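Local atomic coordinates of 4-hydroxy-3-methylbut-2-enyl diphosphate reductase (Aquifex aeolicus, PDB entry 3DNF), a protein that catalyses the last step of the non-mevalonate isoprenoid pathway, reducing (E)-4-hydroxy-3-methylbut-2-enyl diphosphate to isopentenyl and dimethylallyl diphosphate with the help of an iron-sulfur cluster. Residues D3-E8 against K204-E209. Sequence-based numbering, arbitrary orientation.
Sequences DIIIAE and KKLAPE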
loop_
_atom_site.group_PDB
_atom_site.type_symbol
_atom_site.label_atom_id
_atom_site.label_comp_id
_atom_site.label_asym_id
_atom_site.label_seq_id
_atom_site.Cartn_x
_atom_site.Cartn_y
_atom_site.Cartn_z
ATOM N N ASP B 3 32.753 -13.547 -29.925
ATOM C CA ASP B 3 31.408 -13.928 -29.511
ATOM C C ASP B 3 30.572 -12.705 -29.113
ATOM O O ASP B 3 30.901 -11.998 -28.153
ATOM C CB ASP B 3 31.476 -14.922 -28.354
ATOM C CG ASP B 3 30.414 -16.001 -28.448
ATOM O OD1 ASP B 3 29.309 -15.726 -28.976
ATOM O OD2 ASP B 3 30.688 -17.135 -27.995
ATOM N N ILE B 4 29.491 -12.464 -29.853
ATOM C CA ILE B 4 28.592 -11.337 -29.567
ATOM C C ILE B 4 27.284 -11.861 -29.006
ATOM O O ILE B 4 26.620 -12.674 -29.643
ATOM C CB ILE B 4 28.257 -10.508 -30.837
ATOM C CG1 ILE B 4 29.402 -10.538 -31.859
ATOM C CG2 ILE B 4 27.846 -9.083 -30.457
ATOM C CD1 ILE B 4 29.375 -11.758 -32.791
ATOM N N ILE B 5 26.908 -11.399 -27.822
ATOM C CA ILE B 5 25.622 -11.788 -27.263
ATOM C C ILE B 5 24.713 -10.577 -27.068
ATOM O O ILE B 5 25.037 -9.638 -26.339
ATOM C CB ILE B 5 25.756 -12.644 -25.973
ATOM C CG1 ILE B 5 24.374 -13.028 -25.428
ATOM C CG2 ILE B 5 26.605 -11.926 -24.930
ATOM C CD1 ILE B 5 24.354 -14.253 -24.536
ATOM N N ILE B 6 23.583 -10.607 -27.759
ATOM C CA ILE B 6 22.544 -9.598 -27.574
ATOM C C ILE B 6 21.722 -10.013 -26.360
ATOM O O ILE B 6 21.174 -11.117 -26.322
ATOM C CB ILE B 6 21.657 -9.432 -28.838
ATOM C CG1 ILE B 6 22.515 -8.982 -30.023
ATOM C CG2 ILE B 6 20.520 -8.425 -28.581
ATOM C CD1 ILE B 6 21.850 -9.133 -31.369
ATOM N N ALA B 7 21.677 -9.134 -25.362
ATOM C CA ALA B 7 20.946 -9.386 -24.122
ATOM C C ALA B 7 19.469 -9.641 -24.397
ATOM O O ALA B 7 18.865 -9.015 -25.276
ATOM C CB ALA B 7 21.111 -8.213 -23.152
ATOM N N GLU B 8 18.901 -10.575 -23.644
ATOM C CA GLU B 8 17.480 -10.820 -23.716
ATOM C C GLU B 8 16.705 -9.548 -23.346
ATOM O O GLU B 8 17.083 -8.829 -22.412
ATOM C CB GLU B 8 17.097 -11.966 -22.797
ATOM C CG GLU B 8 15.866 -12.692 -23.268
ATOM C CD GLU B 8 15.295 -13.621 -22.214
ATOM O OE1 GLU B 8 16.024 -13.946 -21.251
ATOM O OE2 GLU B 8 14.111 -14.019 -22.350
ATOM N N LYS B 204 21.935 -6.655 -16.051
ATOM C CA LYS B 204 22.580 -7.034 -14.785
ATOM C C LYS B 204 23.290 -8.385 -14.865
ATOM O O LYS B 204 24.415 -8.522 -14.384
ATOM C CB LYS B 204 21.578 -7.059 -13.628
ATOM C CG LYS B 204 21.241 -5.702 -13.043
ATOM C CD LYS B 204 21.148 -5.766 -11.519
ATOM C CE LYS B 204 20.601 -4.471 -10.919
ATOM N NZ LYS B 204 19.162 -4.270 -11.239
ATOM N N LYS B 205 22.628 -9.371 -15.463
ATOM C CA LYS B 205 23.188 -10.712 -15.583
ATOM C C LYS B 205 24.293 -10.789 -16.643
ATOM O O LYS B 205 25.286 -11.503 -16.461
ATOM C CB LYS B 205 22.095 -11.741 -15.878
ATOM C CG LYS B 205 21.124 -11.988 -14.722
ATOM C CD LYS B 205 20.240 -13.229 -14.950
ATOM C CE LYS B 205 19.381 -13.145 -16.234
ATOM N NZ LYS B 205 18.206 -12.212 -16.174
ATOM N N LEU B 206 24.131 -10.051 -17.739
ATOM C CA LEU B 206 25.101 -10.116 -18.828
ATOM C C LEU B 206 26.373 -9.304 -18.551
ATOM O O LEU B 206 27.484 -9.754 -18.875
ATOM C CB LEU B 206 24.463 -9.723 -20.168
ATOM C CG LEU B 206 25.250 -10.074 -21.442
ATOM C CD1 LEU B 206 25.610 -11.562 -21.513
ATOM C CD2 LEU B 206 24.513 -9.643 -22.711
ATOM N N ALA B 207 26.213 -8.135 -17.929
ATOM C CA ALA B 207 27.335 -7.206 -17.689
ATOM C C ALA B 207 28.670 -7.832 -17.212
ATOM O O ALA B 207 29.695 -7.626 -17.857
ATOM C CB ALA B 207 26.914 -6.041 -16.780
ATOM N N PRO B 208 28.665 -8.588 -16.092
ATOM C CA PRO B 208 29.941 -9.136 -15.596
ATOM C C PRO B 208 30.442 -10.373 -16.360
ATOM O O PRO B 208 31.566 -10.827 -16.142
ATOM C CB PRO B 208 29.626 -9.496 -14.130
ATOM C CG PRO B 208 28.206 -8.998 -13.872
ATOM C CD PRO B 208 27.550 -8.966 -15.207
ATOM N N GLU B 209 29.612 -10.885 -17.260
ATOM C CA GLU B 209 29.833 -12.148 -17.951
ATOM C C GLU B 209 30.448 -11.926 -19.344
ATOM O O GLU B 209 30.576 -12.866 -20.133
ATOM C CB GLU B 209 28.476 -12.849 -18.069
ATOM C CG GLU B 209 28.482 -14.361 -18.161
ATOM C CD GLU B 209 27.069 -14.949 -18.121
ATOM O OE1 GLU B 209 26.889 -16.000 -17.460
ATOM O OE2 GLU B 209 26.143 -14.364 -18.739
#
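Leu-206 reaches from helix 195-206 onto the 3-8 segment and wedges its two methyl groups against Ile-5 and Ala-7. Its CD1 lies 3.6 Å from CG2 of Ile-5, and its CD2 lies 3.7 Å from CB of Ala-7, so the fork of the leucine spans two positions on the same face of the chain. CD2 also comes within 3.8 Å of Ile-5 CG2, which therefore meets both leucine methyls. The side chain is aimed by its first torsion: CG stands anti to the backbone N (chi1 -165°), which places both methyls against Ile-5 and Ala-7. In Ile-5 the short CG2 branch makes the closest approach, while the CG1-CD1 arm, with CG1 anti to N (chi1 -180°), passes more loosely, Ile-5 CD1 lying 4.2 Å from Leu-206 CD1.

Packing is tight where Leu-206 CD1 and CD2, Ile-5 CG2 and Ala-7 CB meet, but burial differs: Leu-206 and Ala-7 are buried, while the rest of Ile-5 borders solvent. The polar groups nearby are loose: Glu-8 OE1 and Lys-205 NZ, of opposite charge, stay 5.8 Å apart, too far for a salt bridge. With just 145 Å² buried in all, the contact rests on a few methyl groups, and an alanine in place of Leu-206 would probably open a gap over Ala-7 and leave Ile-5 CG2 without its apolar partner.

Ile-6, by contrast, points away from this helix and packs on helix 268-281, while Ile-5 and Ala-7 share backbone hydrogen bonds with strand 257-262. Strand 3-6 is an outermost strand of this chain's four-stranded parallel sheet, and helices 195-206 and 268-281 cover its two faces, the layered open alpha/beta arrangement of one lobe of the trilobal IspH fold.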